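Local atomic coordinates of tartrate dehydrogenase/decarboxylase (PDB entry 3FLK), a protein that oxidises (+)-tartrate to oxaloglycolate with NAD, converts meso-tartrate to D-glycerate and oxidatively decarboxylates D-malate to pyruvate, using magnesium or manganese. Residues E331-D336 / G353-D358; E29-K34 / D324-A329; R170-A175 / P201-R206. The protein carries 1 engineered substitution. One frame throughout, in Å; residues are numbered along the deposited sequence.

Overall arrangement
Following the chain from its N terminus, contact 2 opens first, at 29-34 on helix 17-35, and closes only when 324-329 is reached on helix 317-336. Nested inside that long loop, contact 3 opens at 170-175 and closes at 201-206, joining helices 165-181 and 199-211. Contact 1 follows in series, linking 331-336 near the end of helix 317-336 to 353-358 on helix 349-361; none of the contacts cross. Contacts 1 and 2 share helix 317-336, touch where Ser357 meets Ala30, and tie helix 17-35, near the start of the chain, to the last two long helices. Contact 3 lies on the opposite side of the chain's centre, its centre about 39 Å from that of contact 1.

Contact 1: E331-D336 / G353-D358; sequences ERVIAD and GAAISD
Val333 packs against Ile356 and Ala355 where helix 317-336 comes close to helix 349-361, with Val333 CA 6.3 Å from Ile356 CA. One methyl carries most of the contact. Val333 CG2 lies 3.7 Å from Ile356 CG1 and 4.0 Å from the methyl CB of Ala355, so it sits over the junction of two consecutive residues. It also approaches the backbone there, with Val333 CG2 3.7 Å from Ala355 O. The second branch, Val333 CG1, reaches only Ile356 CG1, at 4.0 Å. The two branched side chains cross at about a right angle, and Ile356 receives the valine on its CG1 arm, which stands beside its own backbone N and anti to the carbonyl carbon (chi1 -64°). These helices follow one another near the end of the chain and belong to the layer flanking the large mixed sheet of the isocitrate/isopropylmalate dehydrogenase fold, where helices 17-35 and 299-313 also pack. Ile356 touches Val27 of the first and Ile299 and Ile302 of the second. One turn beyond Ala355, Thr359 bears on both Val333 and Arg332; its OG1 is hydrogen-bonded to Ala355 O, giving the carbonyl that Val333 CG2 approaches a polar partner. The outward-facing Arg332 is held along its own helix by a hydrogen bond from NE to Asn328 OD1.

Contact 2: E29-K34 / D324-A329; sequences EAAALK and DDMLNA
Ala31 and Met326, a selenomethionine here, mark the nearest backbone approach of helices 17-35 and 317-336, with their CA atoms 7.3 Å apart. At that separation the short methyl of Ala31 does not bridge the gap alone, and the long Met326 side chain comes across to meet it. Ala31 CB is 4.0 Å from Met326 SE and 4.2 Å from Met326 CG, so the alanine methyl rests alongside the CG-SE bond. Met326 is extended as far as the selenium and then bends (chi3 70°), turning its terminal methyl away from Ala31. Val27 and Leu28 of helix 17-35, Ile302 and Leu309 of helix 299-313 and Leu360 of helix 349-361 also touch this side chain, which thus lies between its own helix and three others flanking the sheet of this dehydrogenase fold. Helix 17-35 itself is the crossover of a beta-alpha-beta unit between the parallel strands 6-13 and 39-43.

One turn on from Ala31, Lys34 passes Asp325 at about a right angle. Its methylene carbons do the touching: Lys34 CE is 3.4 Å from Asp325 OD2, and Lys34 CD is 3.7 Å from the same oxygen. A bend at chi4 (74°) directs the ammonium elsewhere, and Lys34 NZ stays 4.7 Å from Asp325 OD2. Its hydrogen bonds go instead to the carbonyl oxygens of Leu360 and Leu363, while Asp325 OD2 is hydrogen-bonded to His35 NE2. The opposite charges are thus close enough for a probable through-space attraction without direct pairing; the lysine's bonds tie helix 17-35 to the C-terminal end of the chain, while the bond from Asp325 to His35 joins the two helices directly.

Contact 3: R170-A175 / P201-R206; sequences RILKYA and PYWDKR
Leu172 reaches from helix 165-181 into the angle between Trp203 and Arg206. Its CB points toward helix 199-211, and CG continues in that direction, anti to the carbonyl carbon (chi1 -70°), before the two methyls part. Leu172 CD1 goes to the backbone: it is 3.6 Å from both Arg206 C and Arg206 O, and also 3.8 Å from Arg206 CB. Leu172 CD2 takes the other direction and lies over one face of the indole, near its rim, 4.0 Å from Trp203 CZ2. Next to it, Ile171 CG2 approaches the far end of the same six-membered ring obliquely, 3.8 Å from Trp203 CH2. The two short helical segments run at 47° to each other with axes 11.3 Å apart, a spacing bridged by the indole and the leucine. Helix 199-211 is the crossover of a beta-alpha-beta unit joining the adjacent parallel strands 186-191 and 218-223, and strand 186-191 follows helix 165-181 in the chain. Trp203 NE1 is hydrogen-bonded to Ser189 OG on that strand, which helps to hold the indole in this orientation. Arg206 folds away from Leu172, laying CG 3.6 Å above the plane of the Tyr202 ring and ending in a salt bridge from NH2 to Asp169 OD2. Tyr202 OH in turn is hydrogen-bonded to Glu155 of the second subunit, placing this edge of the contact beside the dimer interface.

Contact 1: E331-D336 / G353-D358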
# COMPACT_ATOMS: atom_id res chain seq x y z
N GLU A 331 -26.34 -8.15 6.72
CA GLU A 331 -26.19 -7.53 8.04
C GLU A 331 -26.68 -8.43 9.17
O GLU A 331 -25.99 -8.59 10.18
CB GLU A 331 -26.95 -6.20 8.10
CG GLU A 331 -26.31 -5.05 7.33
CD GLU A 331 -27.28 -3.91 7.04
OE1 GLU A 331 -28.31 -3.78 7.75
OE2 GLU A 331 -27.02 -3.13 6.09
N ARG A 332 -27.86 -9.02 8.99
CA ARG A 332 -28.48 -9.87 10.02
C ARG A 332 -27.68 -11.13 10.30
O ARG A 332 -27.47 -11.51 11.45
CB ARG A 332 -29.92 -10.22 9.62
CG ARG A 332 -30.89 -9.05 9.76
CD ARG A 332 -32.24 -9.37 9.13
NE ARG A 332 -33.21 -8.30 9.36
CZ ARG A 332 -34.19 -8.35 10.26
NH1 ARG A 332 -34.34 -9.42 11.03
NH2 ARG A 332 -35.02 -7.33 10.39
N VAL A 333 -27.22 -11.78 9.23
CA VAL A 333 -26.42 -13.00 9.32
C VAL A 333 -25.09 -12.76 10.05
O VAL A 333 -24.68 -13.57 10.89
CB VAL A 333 -26.24 -13.63 7.91
CG1 VAL A 333 -24.96 -14.44 7.81
CG2 VAL A 333 -27.46 -14.47 7.54
N ILE A 334 -24.45 -11.63 9.74
CA ILE A 334 -23.22 -11.22 10.43
C ILE A 334 -23.48 -10.96 11.93
O ILE A 334 -22.72 -11.43 12.78
CB ILE A 334 -22.58 -9.97 9.76
CG1 ILE A 334 -21.98 -10.34 8.40
CG2 ILE A 334 -21.51 -9.36 10.66
CD1 ILE A 334 -21.54 -9.15 7.55
N ALA A 335 -24.56 -10.24 12.23
CA ALA A 335 -24.96 -9.99 13.62
C ALA A 335 -25.22 -11.29 14.38
O ALA A 335 -24.88 -11.40 15.56
CB ALA A 335 -26.17 -9.07 13.67
N ASP A 336 -25.82 -12.27 13.70
CA ASP A 336 -26.14 -13.58 14.28
C ASP A 336 -24.91 -14.46 14.53
O ASP A 336 -24.96 -15.38 15.35
CB ASP A 336 -27.11 -14.35 13.38
CG ASP A 336 -28.53 -13.85 13.47
OD1 ASP A 336 -28.87 -13.14 14.45
OD2 ASP A 336 -29.33 -14.17 12.56
N GLY A 353 -24.36 -19.11 2.64
CA GLY A 353 -25.24 -18.86 1.50
C GLY A 353 -26.69 -19.17 1.82
O GLY A 353 -27.58 -18.36 1.55
N ALA A 354 -26.91 -20.34 2.42
CA ALA A 354 -28.24 -20.78 2.84
C ALA A 354 -28.86 -19.87 3.90
O ALA A 354 -30.06 -19.56 3.84
CB ALA A 354 -28.19 -22.22 3.34
N ALA A 355 -28.05 -19.44 4.86
CA ALA A 355 -28.51 -18.56 5.94
C ALA A 355 -28.94 -17.18 5.44
O ALA A 355 -29.94 -16.63 5.90
CB ALA A 355 -27.43 -18.42 7.01
N ILE A 356 -28.19 -16.62 4.49
CA ILE A 356 -28.52 -15.32 3.90
C ILE A 356 -29.78 -15.44 3.03
O ILE A 356 -30.68 -14.59 3.12
CB ILE A 356 -27.34 -14.72 3.10
CG1 ILE A 356 -26.16 -14.43 4.04
CG2 ILE A 356 -27.76 -13.45 2.36
CD1 ILE A 356 -24.83 -14.18 3.34
N SER A 357 -29.85 -16.50 2.23
CA SER A 357 -31.00 -16.77 1.38
C SER A 357 -32.29 -16.94 2.20
O SER A 357 -33.33 -16.37 1.85
CB SER A 357 -30.74 -18.02 0.52
OG SER A 357 -31.72 -18.15 -0.49
N ASP A 358 -32.21 -17.71 3.29
CA ASP A 358 -33.35 -17.93 4.17
C ASP A 358 -33.79 -16.66 4.89
O ASP A 358 -34.99 -16.37 4.99
CB ASP A 358 -33.07 -19.03 5.19
CG ASP A 358 -34.26 -19.32 6.09
OD1 ASP A 358 -35.38 -19.51 5.55
OD2 ASP A 358 -34.09 -19.36 7.33

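Contact 2: E29-K34 / D324-A329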
# COMPACT_ATOMS: atom_id res chain seq x y z
N GLU A 29 -31.38 -15.48 -6.85
CA GLU A 29 -32.61 -16.18 -7.23
C GLU A 29 -33.69 -16.04 -6.16
O GLU A 29 -34.87 -15.93 -6.49
CB GLU A 29 -32.32 -17.65 -7.56
CG GLU A 29 -31.67 -17.86 -8.93
CD GLU A 29 -31.21 -19.30 -9.18
OE1 GLU A 29 -30.95 -20.04 -8.21
OE2 GLU A 29 -31.10 -19.68 -10.37
N ALA A 30 -33.29 -16.03 -4.90
CA ALA A 30 -34.21 -15.77 -3.79
C ALA A 30 -34.72 -14.33 -3.81
O ALA A 30 -35.89 -14.07 -3.54
CB ALA A 30 -33.54 -16.08 -2.45
N ALA A 31 -33.83 -13.39 -4.15
CA ALA A 31 -34.19 -11.99 -4.31
C ALA A 31 -35.12 -11.79 -5.51
O ALA A 31 -36.06 -10.99 -5.44
CB ALA A 31 -32.95 -11.12 -4.45
N ALA A 32 -34.86 -12.52 -6.59
CA ALA A 32 -35.68 -12.44 -7.81
C ALA A 32 -37.11 -12.90 -7.55
O ALA A 32 -38.06 -12.25 -7.98
CB ALA A 32 -35.04 -13.24 -8.93
N LEU A 33 -37.24 -14.03 -6.85
CA LEU A 33 -38.54 -14.58 -6.47
C LEU A 33 -39.33 -13.61 -5.60
O LEU A 33 -40.51 -13.37 -5.85
CB LEU A 33 -38.35 -15.92 -5.75
CG LEU A 33 -39.60 -16.67 -5.26
CD1 LEU A 33 -40.39 -17.28 -6.42
CD2 LEU A 33 -39.21 -17.75 -4.26
N LYS A 34 -38.67 -13.05 -4.59
CA LYS A 34 -39.30 -12.15 -3.61
C LYS A 34 -39.83 -10.85 -4.23
O LYS A 34 -40.90 -10.38 -3.85
CB LYS A 34 -38.31 -11.83 -2.49
CG LYS A 34 -38.92 -11.15 -1.28
CD LYS A 34 -37.84 -10.69 -0.32
CE LYS A 34 -38.43 -10.13 0.96
NZ LYS A 34 -38.95 -11.21 1.84
N ASP A 324 -31.46 -3.68 -1.37
CA ASP A 324 -31.60 -3.31 0.04
C ASP A 324 -31.88 -4.52 0.94
O ASP A 324 -31.35 -4.60 2.04
CB ASP A 324 -32.69 -2.24 0.22
CG ASP A 324 -32.36 -0.93 -0.49
OD1 ASP A 324 -31.30 -0.83 -1.16
OD2 ASP A 324 -33.17 0.02 -0.38
N ASP A 325 -32.71 -5.44 0.45
CA ASP A 325 -33.03 -6.66 1.20
C ASP A 325 -31.83 -7.60 1.31
O ASP A 325 -31.67 -8.28 2.33
CB ASP A 325 -34.22 -7.40 0.57
CG ASP A 325 -35.56 -6.79 0.97
OD1 ASP A 325 -35.58 -5.81 1.73
OD2 ASP A 325 -36.60 -7.32 0.51
N MSE A 326 -31.01 -7.63 0.27
CA MSE A 326 -29.79 -8.44 0.27
C MSE A 326 -28.78 -7.92 1.29
O MSE A 326 -28.17 -8.70 2.02
CB MSE A 326 -29.18 -8.51 -1.13
CG MSE A 326 -29.97 -9.41 -2.06
SE MSE A 326 -29.32 -9.47 -3.88
CE MSE A 326 -27.66 -10.47 -3.56
N LEU A 327 -28.63 -6.60 1.36
CA LEU A 327 -27.78 -5.97 2.37
C LEU A 327 -28.32 -6.18 3.78
O LEU A 327 -27.55 -6.44 4.70
CB LEU A 327 -27.59 -4.47 2.07
CG LEU A 327 -26.37 -4.03 1.25
CD1 LEU A 327 -25.07 -4.20 2.04
CD2 LEU A 327 -26.29 -4.74 -0.10
N ASN A 328 -29.63 -6.07 3.93
CA ASN A 328 -30.32 -6.36 5.18
C ASN A 328 -30.04 -7.79 5.65
O ASN A 328 -29.69 -8.01 6.80
CB ASN A 328 -31.83 -6.13 5.03
CG ASN A 328 -32.57 -6.03 6.36
OD1 ASN A 328 -32.04 -6.37 7.41
ND2 ASN A 328 -33.81 -5.55 6.31
N ALA A 329 -30.17 -8.74 4.73
CA ALA A 329 -29.92 -10.16 5.01
C ALA A 329 -28.47 -10.42 5.40
O ALA A 329 -28.20 -11.17 6.34
CB ALA A 329 -30.33 -11.02 3.82

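Contact 3: R170-A175 / P201-R206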
# COMPACT_ATOMS: atom_id res chain seq x y z
N ARG A 170 -12.09 11.35 -16.33
CA ARG A 170 -13.34 10.61 -16.18
C ARG A 170 -13.47 9.87 -14.84
O ARG A 170 -14.57 9.76 -14.30
CB ARG A 170 -13.61 9.69 -17.38
CG ARG A 170 -12.64 8.53 -17.54
CD ARG A 170 -12.98 7.74 -18.79
NE ARG A 170 -12.11 6.58 -18.96
CZ ARG A 170 -12.24 5.67 -19.92
NH1 ARG A 170 -13.22 5.77 -20.81
NH2 ARG A 170 -11.38 4.66 -19.98
N ILE A 171 -12.36 9.35 -14.31
CA ILE A 171 -12.39 8.72 -12.99
C ILE A 171 -12.55 9.76 -11.88
O ILE A 171 -13.28 9.54 -10.92
CB ILE A 171 -11.17 7.76 -12.74
CG1 ILE A 171 -11.43 6.85 -11.53
CG2 ILE A 171 -9.86 8.53 -12.57
CD1 ILE A 171 -12.49 5.77 -11.77
N LEU A 172 -11.88 10.90 -12.04
CA LEU A 172 -11.99 12.01 -11.08
C LEU A 172 -13.40 12.58 -11.07
O LEU A 172 -13.95 12.86 -10.00
CB LEU A 172 -10.96 13.10 -11.39
CG LEU A 172 -9.48 12.79 -11.13
CD1 LEU A 172 -8.60 13.88 -11.72
CD2 LEU A 172 -9.18 12.60 -9.64
N LYS A 173 -13.98 12.74 -12.26
CA LYS A 173 -15.35 13.22 -12.39
C LYS A 173 -16.33 12.29 -11.67
O LYS A 173 -17.18 12.75 -10.91
CB LYS A 173 -15.75 13.40 -13.85
CG LYS A 173 -17.13 14.01 -14.04
CD LYS A 173 -17.39 14.41 -15.48
CE LYS A 173 -18.74 15.10 -15.63
NZ LYS A 173 -19.87 14.17 -15.40
N TYR A 174 -16.20 10.99 -11.91
CA TYR A 174 -17.07 10.01 -11.25
C TYR A 174 -17.00 10.14 -9.73
O TYR A 174 -18.03 10.19 -9.06
CB TYR A 174 -16.75 8.58 -11.70
CG TYR A 174 -17.87 7.61 -11.39
CD1 TYR A 174 -18.85 7.33 -12.34
CD2 TYR A 174 -17.96 7.00 -10.14
CE1 TYR A 174 -19.89 6.44 -12.05
CE2 TYR A 174 -19.00 6.11 -9.84
CZ TYR A 174 -19.96 5.84 -10.80
OH TYR A 174 -20.98 4.96 -10.52
N ALA A 175 -15.78 10.22 -9.20
CA ALA A 175 -15.55 10.30 -7.76
C ALA A 175 -16.13 11.57 -7.13
O ALA A 175 -16.71 11.52 -6.05
CB ALA A 175 -14.07 10.19 -7.45
N PRO A 201 2.46 14.10 -10.16
CA PRO A 201 2.21 15.55 -10.26
C PRO A 201 1.10 15.87 -11.26
O PRO A 201 0.33 16.80 -11.05
CB PRO A 201 3.55 16.11 -10.73
CG PRO A 201 4.55 15.14 -10.20
CD PRO A 201 3.89 13.80 -10.38
N TYR A 202 1.03 15.10 -12.34
CA TYR A 202 -0.01 15.26 -13.35
C TYR A 202 -1.40 14.89 -12.81
O TYR A 202 -2.37 15.62 -13.03
CB TYR A 202 0.31 14.44 -14.60
CG TYR A 202 -0.77 14.53 -15.65
CD1 TYR A 202 -0.92 15.67 -16.43
CD2 TYR A 202 -1.67 13.47 -15.84
CE1 TYR A 202 -1.92 15.76 -17.39
CE2 TYR A 202 -2.67 13.55 -16.80
CZ TYR A 202 -2.79 14.70 -17.57
OH TYR A 202 -3.78 14.78 -18.52
N TRP A 203 -1.48 13.76 -12.11
CA TRP A 203 -2.71 13.32 -11.45
C TRP A 203 -3.21 14.41 -10.48
O TRP A 203 -4.39 14.75 -10.49
CB TRP A 203 -2.48 11.99 -10.73
CG TRP A 203 -3.60 11.50 -9.84
CD1 TRP A 203 -3.78 11.78 -8.51
CD2 TRP A 203 -4.67 10.61 -10.20
NE1 TRP A 203 -4.90 11.14 -8.03
CE2 TRP A 203 -5.46 10.41 -9.04
CE3 TRP A 203 -5.03 9.96 -11.39
CZ2 TRP A 203 -6.60 9.60 -9.04
CZ3 TRP A 203 -6.17 9.16 -11.39
CH2 TRP A 203 -6.94 8.98 -10.22
N ASP A 204 -2.29 14.96 -9.69
CA ASP A 204 -2.59 16.08 -8.79
C ASP A 204 -3.12 17.31 -9.53
O ASP A 204 -4.09 17.94 -9.09
CB ASP A 204 -1.35 16.47 -7.97
CG ASP A 204 -0.92 15.40 -6.98
OD1 ASP A 204 -1.58 14.33 -6.92
OD2 ASP A 204 0.07 15.62 -6.26
N LYS A 205 -2.49 17.65 -10.65
CA LYS A 205 -2.89 18.79 -11.48
C LYS A 205 -4.32 18.63 -11.99
O LYS A 205 -5.12 19.57 -11.93
CB LYS A 205 -1.92 18.97 -12.64
CG LYS A 205 -1.93 20.34 -13.28
CD LYS A 205 -0.85 20.45 -14.35
CE LYS A 205 -0.77 21.86 -14.91
NZ LYS A 205 0.43 22.03 -15.78
N ARG A 206 -4.65 17.43 -12.48
CA ARG A 206 -6.00 17.15 -12.97
C ARG A 206 -7.03 17.09 -11.84
O ARG A 206 -8.19 17.46 -12.04
CB ARG A 206 -6.04 15.86 -13.80
CG ARG A 206 -5.16 15.84 -15.06
CD ARG A 206 -5.31 17.11 -15.92
NE ARG A 206 -6.67 17.30 -16.42
CZ ARG A 206 -7.14 18.45 -16.90
NH1 ARG A 206 -6.37 19.53 -16.94
NH2 ARG A 206 -8.40 18.51 -17.33